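Cg7008-pa (Drosophila melanogaster, PDB 2WAC) is the extended Tudor piece of an endonuclease acting on DNA and RNA, and through its Tudor domain binds peptides carrying symmetrically dimethylated arginine. Local coordinates at residues Ser34-His37 against Ala38-Ser42; Ala101-Pro104 against Ala105-Ser108; Lys193-Val196 against Asp197-Ala201. All coordinates share one frame; numbering follows the deposited sequence.

Contact 1: residues Ser34-His37 against Ala38-Ser42; sequences SKLH and ADFQS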
loop_
_atom_site.group_PDB
_atom_site.type_symbol
_atom_site.label_atom_id
_atom_site.label_comp_id
_atom_site.label_asym_id
_atom_site.label_seq_id
_atom_site.Cartn_x
_atom_site.Cartn_y
_atom_site.Cartn_z
ATOM N N SER A 34 6.736 -13.882 15.147
ATOM C CA SER A 34 6.935 -15.138 15.869
ATOM C C SER A 34 6.964 -14.929 17.384
ATOM O O SER A 34 6.457 -15.762 18.138
ATOM C CB SER A 34 8.218 -15.829 15.402
ATOM O OG SER A 34 8.363 -17.101 16.010
ATOM N N LYS A 35 7.559 -13.821 17.819
ATOM C CA LYS A 35 7.630 -13.484 19.241
ATOM C C LYS A 35 6.278 -13.003 19.766
ATOM O O LYS A 35 5.911 -13.298 20.904
ATOM C CB LYS A 35 8.710 -12.429 19.499
ATOM C CG LYS A 35 10.131 -12.910 19.240
ATOM C CD LYS A 35 11.136 -11.777 19.388
ATOM C CE LYS A 35 12.528 -12.197 18.938
ATOM N NZ LYS A 35 13.075 -13.331 19.739
ATOM N N LEU A 36 5.549 -12.267 18.928
ATOM C CA LEU A 36 4.208 -11.786 19.260
ATOM C C LEU A 36 3.212 -12.939 19.395
ATOM O O LEU A 36 2.415 -12.970 20.339
ATOM C CB LEU A 36 3.721 -10.765 18.221
ATOM C CG LEU A 36 2.447 -9.967 18.537
ATOM C CD1 LEU A 36 2.622 -9.087 19.773
ATOM C CD2 LEU A 36 2.023 -9.125 17.348
ATOM N N HIS A 37 3.264 -13.878 18.450
ATOM C CA HIS A 37 2.442 -15.087 18.498
ATOM C C HIS A 37 2.664 -15.867 19.798
ATOM O O HIS A 37 1.701 -16.262 20.458
ATOM C CB HIS A 37 2.727 -15.980 17.285
ATOM C CG HIS A 37 2.133 -17.350 17.391
ATOM N ND1 HIS A 37 0.850 -17.640 16.978
ATOM C CD2 HIS A 37 2.644 -18.510 17.869
ATOM C CE1 HIS A 37 0.597 -18.918 17.196
ATOM N NE2 HIS A 37 1.670 -19.469 17.735
ATOM N N ALA A 38 3.931 -16.084 20.150
ATOM C CA ALA A 38 4.298 -16.835 21.353
ATOM C C ALA A 38 3.887 -16.113 22.638
ATOM O O ALA A 38 3.394 -16.739 23.577
ATOM C CB ALA A 38 5.794 -17.133 21.357
ATOM N N ASP A 39 4.092 -14.796 22.656
ATOM C CA ASP A 39 3.723 -13.929 23.776
ATOM C C ASP A 39 2.228 -14.023 24.093
ATOM O O ASP A 39 1.836 -14.209 25.250
ATOM C CB ASP A 39 4.089 -12.478 23.432
ATOM C CG ASP A 39 4.390 -11.632 24.658
ATOM O OD1 ASP A 39 3.540 -11.557 25.571
ATOM O OD2 ASP A 39 5.480 -11.021 24.695
ATOM N N PHE A 40 1.406 -13.905 23.050
ATOM C CA PHE A 40 -0.050 -13.877 23.181
ATOM C C PHE A 40 -0.687 -15.265 23.298
ATOM O O PHE A 40 -1.877 -15.386 23.596
ATOM C CB PHE A 40 -0.671 -13.075 22.030
ATOM C CG PHE A 40 -0.716 -11.589 22.280
ATOM C CD1 PHE A 40 0.455 -10.866 22.511
ATOM C CD2 PHE A 40 -1.927 -10.911 22.282
ATOM C CE1 PHE A 40 0.413 -9.494 22.746
ATOM C CE2 PHE A 40 -1.978 -9.538 22.512
ATOM C CZ PHE A 40 -0.805 -8.831 22.748
ATOM N N GLN A 41 0.107 -16.304 23.056
ATOM C CA GLN A 41 -0.314 -17.679 23.307
ATOM C C GLN A 41 -0.004 -18.046 24.759
ATOM O O GLN A 41 -0.793 -18.727 25.419
ATOM C CB GLN A 41 0.384 -18.643 22.340
ATOM C CG GLN A 41 0.020 -20.112 22.525
ATOM C CD GLN A 41 0.600 -21.003 21.444
ATOM O OE1 GLN A 41 0.248 -20.885 20.268
ATOM N NE2 GLN A 41 1.487 -21.908 21.840
ATOM N N SER A 42 1.148 -17.582 25.244
ATOM C CA SER A 42 1.576 -17.808 26.627
ATOM C C SER A 42 0.733 -17.008 27.618
ATOM O O SER A 42 0.382 -17.510 28.687
ATOM C CB SER A 42 3.061 -17.464 26.792
ATOM O OG SER A 42 3.496 -17.680 28.124
#
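Asp39 N donates to Lys35 O at 2.9 Å, and Phe40 N donates to Leu36 O at 3.0 Å. Both bonds are fairly straight. Ala38 N reaches Ser34 O over a longer 3.2 Å and stands above the plane of that carbonyl. The next bond, Gln41 N to His37 O, is weak, bent to 127°. It lies near the C-terminal end of helix 26-42.

His37 and Gln41 are one turn apart. With CG anti to the backbone N in both (chi1 169° in His37), the two side chains leave the helix in the same direction and run alongside each other. The imidazole and amide planes are 76° apart, so the two flat groups do not stack. His37 NE2 comes within 3.2 Å of Gln41 OE1, while ND1 on the other side of the ring is hydrogen-bonded to Gln67.

Leu36 and Phe40 form the apolar pair on the buried side. They point the same way, and the Leu36 CD1 methyl lies 3.7 Å from Phe40 CE1. Phe106 also touches Leu36, and the Phe40 ring meets Trp68 at an incline. Gln67 and Trp68 both belong to the region 62-90 involved in dimethylarginine binding. This is the usual pattern of an amphipathic alpha-helix, here packed on the Tudor domain: Leu36 and Phe40 on the buried face, His37 and Gln41 on the exposed one.

Contact 2: residues Ala101-Pro104 against Ala105-Ser108; sequences ALPP and AFSS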
loop_
_atom_site.group_PDB
_atom_site.type_symbol
_atom_site.label_atom_id
_atom_site.label_comp_id
_atom_site.label_asym_id
_atom_site.label_seq_id
_atom_site.Cartn_x
_atom_site.Cartn_y
_atom_site.Cartn_z
ATOM N N ALA A 101 -3.651 -4.085 24.683
ATOM C CA ALA A 101 -2.465 -3.246 24.795
ATOM C C ALA A 101 -1.278 -3.994 24.200
ATOM O O ALA A 101 -1.045 -5.165 24.517
ATOM C CB ALA A 101 -2.199 -2.880 26.249
ATOM N N LEU A 102 -0.554 -3.320 23.312
ATOM C CA LEU A 102 0.671 -3.859 22.741
ATOM C C LEU A 102 1.801 -3.676 23.753
ATOM O O LEU A 102 2.021 -2.559 24.232
ATOM C CB LEU A 102 1.001 -3.155 21.419
ATOM C CG LEU A 102 2.130 -3.681 20.523
ATOM C CD1 LEU A 102 1.834 -5.076 19.984
ATOM C CD2 LEU A 102 2.370 -2.717 19.378
ATOM N N PRO A 103 2.507 -4.773 24.097
ATOM C CA PRO A 103 3.610 -4.677 25.051
ATOM C C PRO A 103 4.713 -3.783 24.497
ATOM O O PRO A 103 5.113 -3.958 23.343
ATOM C CB PRO A 103 4.103 -6.125 25.175
ATOM C CG PRO A 103 2.981 -6.968 24.673
ATOM C CD PRO A 103 2.321 -6.153 23.613
ATOM N N PRO A 104 5.177 -2.803 25.301
ATOM C CA PRO A 104 6.220 -1.852 24.920
ATOM C C PRO A 104 7.394 -2.438 24.133
ATOM O O PRO A 104 8.037 -1.704 23.370
ATOM C CB PRO A 104 6.690 -1.301 26.268
ATOM C CG PRO A 104 5.455 -1.301 27.094
ATOM C CD PRO A 104 4.655 -2.508 26.653
ATOM N N ALA A 105 7.659 -3.734 24.303
ATOM C CA ALA A 105 8.714 -4.436 23.560
ATOM C C ALA A 105 8.464 -4.504 22.046
ATOM O O ALA A 105 9.413 -4.580 21.263
ATOM C CB ALA A 105 8.917 -5.837 24.125
ATOM N N PHE A 106 7.193 -4.474 21.649
ATOM C CA PHE A 106 6.807 -4.575 20.237
ATOM C C PHE A 106 6.441 -3.225 19.617
ATOM O O PHE A 106 6.080 -3.157 18.441
ATOM C CB PHE A 106 5.633 -5.550 20.070
ATOM C CG PHE A 106 5.940 -6.956 20.501
ATOM C CD1 PHE A 106 6.451 -7.880 19.594
ATOM C CD2 PHE A 106 5.706 -7.363 21.813
ATOM C CE1 PHE A 106 6.733 -9.185 19.990
ATOM C CE2 PHE A 106 5.987 -8.664 22.218
ATOM C CZ PHE A 106 6.498 -9.578 21.304
ATOM N N SER A 107 6.550 -2.154 20.401
ATOM C CA SER A 107 6.042 -0.843 19.992
ATOM C C SER A 107 7.100 0.120 19.447
ATOM O O SER A 107 6.757 1.174 18.905
ATOM C CB SER A 107 5.296 -0.182 21.156
ATOM O OG SER A 107 4.233 -0.999 21.612
ATOM N N SER A 108 8.374 -0.240 19.586
ATOM C CA SER A 108 9.469 0.665 19.228
ATOM C C SER A 108 9.903 0.583 17.765
ATOM O O SER A 108 10.287 1.596 17.174
ATOM C CB SER A 108 10.668 0.476 20.165
ATOM O OG SER A 108 11.055 -0.884 20.239
HETATM O O HOH W 1 2.644 0.440 23.230
#
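Pro103 O accepts a short, nearly straight hydrogen bond from Phe106 N, 2.7 Å long with an N-H...O angle of 169°. This i to i+3 bond closes a beta-turn over Pro103-Phe106, with Pro104 and Ala105 at its corners. Both corners have helical backbone angles, as in a type I turn. A second, weak bond from Ser107 N to Pro104 O carries the chain into another turn. The two consecutive turns lie in the loop between strands 99-101 and 113-118, in the Tudor domain.

Phe106 is buried. Its CG lies anti to its own carbonyl carbon (chi1 -62°), and the ring passes beside Pro103 and runs on toward helix 26-42. Pro103 CB meets the edge of the ring, in its plane, 3.9 Å from Phe106 CD2. Leu102 crosses Phe106 at about a right angle, and its CD1 methyl lies 3.8 Å from Phe106 CB. Leu102 also packs on Leu57 and Ala59 of strand 57-61, and the Phe106 ring on helix 26-42. Phe106 O is hydrogen-bonded to Arg70.

Ser107 folds its hydroxyl back toward Leu102, ahead of the first turn. The OG atom lies 3.4 Å from the Leu102 CD2 methyl. A water joins the two residues, donating to Leu102 O at 3.2 Å and lying 2.7 Å from Ser107 OG.

Contact 3: residues Lys193-Val196 against Asp197-Ala201; sequences KELV and DQYKA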
loop_
_atom_site.group_PDB
_atom_site.type_symbol
_atom_site.label_atom_id
_atom_site.label_comp_id
_atom_site.label_asym_id
_atom_site.label_seq_id
_atom_site.Cartn_x
_atom_site.Cartn_y
_atom_site.Cartn_z
ATOM N N LYS A 193 9.257 16.804 -14.791
ATOM C CA LYS A 193 8.919 17.157 -16.177
ATOM C C LYS A 193 9.145 16.021 -17.181
ATOM O O LYS A 193 8.269 15.725 -17.996
ATOM C CB LYS A 193 9.688 18.408 -16.611
ATOM C CG LYS A 193 9.375 18.890 -18.015
ATOM C CD LYS A 193 10.434 19.868 -18.492
ATOM C CE LYS A 193 10.128 20.385 -19.880
ATOM N NZ LYS A 193 10.213 19.309 -20.907
ATOM N N GLU A 194 10.320 15.401 -17.118
ATOM C CA GLU A 194 10.681 14.309 -18.019
ATOM C C GLU A 194 9.692 13.152 -17.899
ATOM O O GLU A 194 9.192 12.651 -18.907
ATOM C CB GLU A 194 12.108 13.836 -17.732
ATOM C CG GLU A 194 12.593 12.692 -18.609
ATOM C CD GLU A 194 14.084 12.450 -18.473
ATOM O OE1 GLU A 194 14.864 13.418 -18.617
ATOM O OE2 GLU A 194 14.477 11.288 -18.230
ATOM N N LEU A 195 9.405 12.752 -16.659
ATOM C CA LEU A 195 8.455 11.679 -16.372
ATOM C C LEU A 195 7.021 12.044 -16.771
ATOM O O LEU A 195 6.296 11.202 -17.304
ATOM C CB LEU A 195 8.526 11.275 -14.892
ATOM C CG LEU A 195 8.071 9.869 -14.481
ATOM C CD1 LEU A 195 8.987 8.783 -15.040
ATOM C CD2 LEU A 195 7.990 9.757 -12.964
ATOM N N VAL A 196 6.624 13.293 -16.518
ATOM C CA VAL A 196 5.308 13.802 -16.932
ATOM C C VAL A 196 5.138 13.742 -18.453
ATOM O O VAL A 196 4.112 13.269 -18.946
ATOM C CB VAL A 196 5.044 15.245 -16.394
ATOM C CG1 VAL A 196 3.921 15.939 -17.169
ATOM C CG2 VAL A 196 4.711 15.209 -14.906
ATOM N N ASP A 197 6.152 14.211 -19.183
ATOM C CA ASP A 197 6.156 14.181 -20.648
ATOM C C ASP A 197 6.093 12.754 -21.192
ATOM O O ASP A 197 5.347 12.473 -22.129
ATOM C CB ASP A 197 7.398 14.895 -21.202
ATOM C CG ASP A 197 7.350 16.405 -21.011
ATOM O OD1 ASP A 197 6.270 16.950 -20.703
ATOM O OD2 ASP A 197 8.404 17.053 -21.182
ATOM N N GLN A 198 6.875 11.860 -20.592
ATOM C CA GLN A 198 6.918 10.458 -21.011
ATOM C C GLN A 198 5.573 9.744 -20.821
ATOM O O GLN A 198 5.118 9.029 -21.718
ATOM C CB GLN A 198 8.067 9.722 -20.310
ATOM C CG GLN A 198 9.436 10.028 -20.931
ATOM C CD GLN A 198 10.621 9.683 -20.035
ATOM O OE1 GLN A 198 10.459 9.275 -18.886
ATOM N NE2 GLN A 198 11.826 9.852 -20.568
ATOM N N TYR A 199 4.937 9.963 -19.670
ATOM C CA TYR A 199 3.607 9.410 -19.381
ATOM C C TYR A 199 2.526 9.981 -20.309
ATOM O O TYR A 199 1.603 9.267 -20.704
ATOM C CB TYR A 199 3.230 9.645 -17.909
ATOM C CG TYR A 199 3.797 8.639 -16.915
ATOM C CD1 TYR A 199 2.981 8.070 -15.937
ATOM C CD2 TYR A 199 5.144 8.263 -16.946
ATOM C CE1 TYR A 199 3.487 7.155 -15.017
ATOM C CE2 TYR A 199 5.659 7.345 -16.032
ATOM C CZ TYR A 199 4.822 6.796 -15.071
ATOM O OH TYR A 199 5.311 5.892 -14.158
ATOM N N LYS A 200 2.652 11.266 -20.649
ATOM C CA LYS A 200 1.767 11.919 -21.624
ATOM C C LYS A 200 1.844 11.273 -23.005
ATOM O O LYS A 200 0.816 11.032 -23.640
ATOM C CB LYS A 200 2.101 13.412 -21.734
ATOM C CG LYS A 200 1.615 14.246 -20.563
ATOM C CD LYS A 200 0.145 14.592 -20.723
ATOM C CE LYS A 200 -0.625 14.208 -19.468
ATOM N NZ LYS A 200 -2.080 14.061 -19.764
ATOM N N ALA A 201 3.066 11.003 -23.461
ATOM C CA ALA A 201 3.305 10.338 -24.742
ATOM C C ALA A 201 2.741 8.916 -24.770
ATOM O O ALA A 201 2.201 8.480 -25.788
ATOM C CB ALA A 201 4.794 10.328 -25.063
HETATM O O HOH W 2 12.181 9.322 -16.670
#
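Lys193 and Asp197 form a salt bridge one turn apart on the first part of alpha-helix 193-208. This helix lies against the staphylococcal nuclease-like part of the chain. Lys193 NZ lies 2.9 Å from Asp197 OD2 and meets that oxygen nearly along its C-O axis. The lysine chain is extended until its last torsion, where a bend (chi4 -66°) brings the ammonium group over to the carboxylate. The Asp197 side chain leans back toward the previous turn.

The backbone bonds are regular i to i+4 bonds. Asp197 N donates to Lys193 O at 2.9 Å, so this residue pair is joined through both backbone and side chain. Gln198, Tyr199 and Lys200 bond in the same way to Glu194, Leu195 and Val196.

The apolar pair is Leu195 and Tyr199, which point the same way. Leu195 CD1 lies 3.8 Å from Tyr199 CE2, and Leu195 CG is equally near that atom. Leu120 packs against both residues, as does Thr162 of strand 159-164. The phenol end is fixed by a hydrogen bond from Tyr199 OH to Asp171.

Glu194 and Gln198 run side by side with carboxylate and amide planes 60° apart. The amide packs along the Glu194 methylene, with Gln198 NE2 3.5 Å from Glu194 CG. The polar ends are linked through a water. It donates to Gln198 OE1 at 2.8 Å and, weakly, to Glu194 OE2 at 3.4 Å.

How the contacts relate
The contacts follow one another along the chain without nesting. Contacts 1 and 2 are neighbours in the Tudor domain, with centres 12 Å apart. The Phe106 ring of contact 2 packs on Lys35, Leu36 and Asp39 of helix 26-42, and Pro103 on Phe40. Helix and loop are thereby joined beside the Tudor sheet. Contact 3, on helix 193-208, lies on the opposite side of the chain's centre, about 49 Å from contact 1 and 45 Å from contact 2 between centres. This is consistent with an elongated two-part molecule. Strands 5-12 and 17-22, before helix 26-42, share a sheet with 113-118, 145-152 and 159-164. The nuclease-like part is therefore built from chain on both sides of the Tudor sheet.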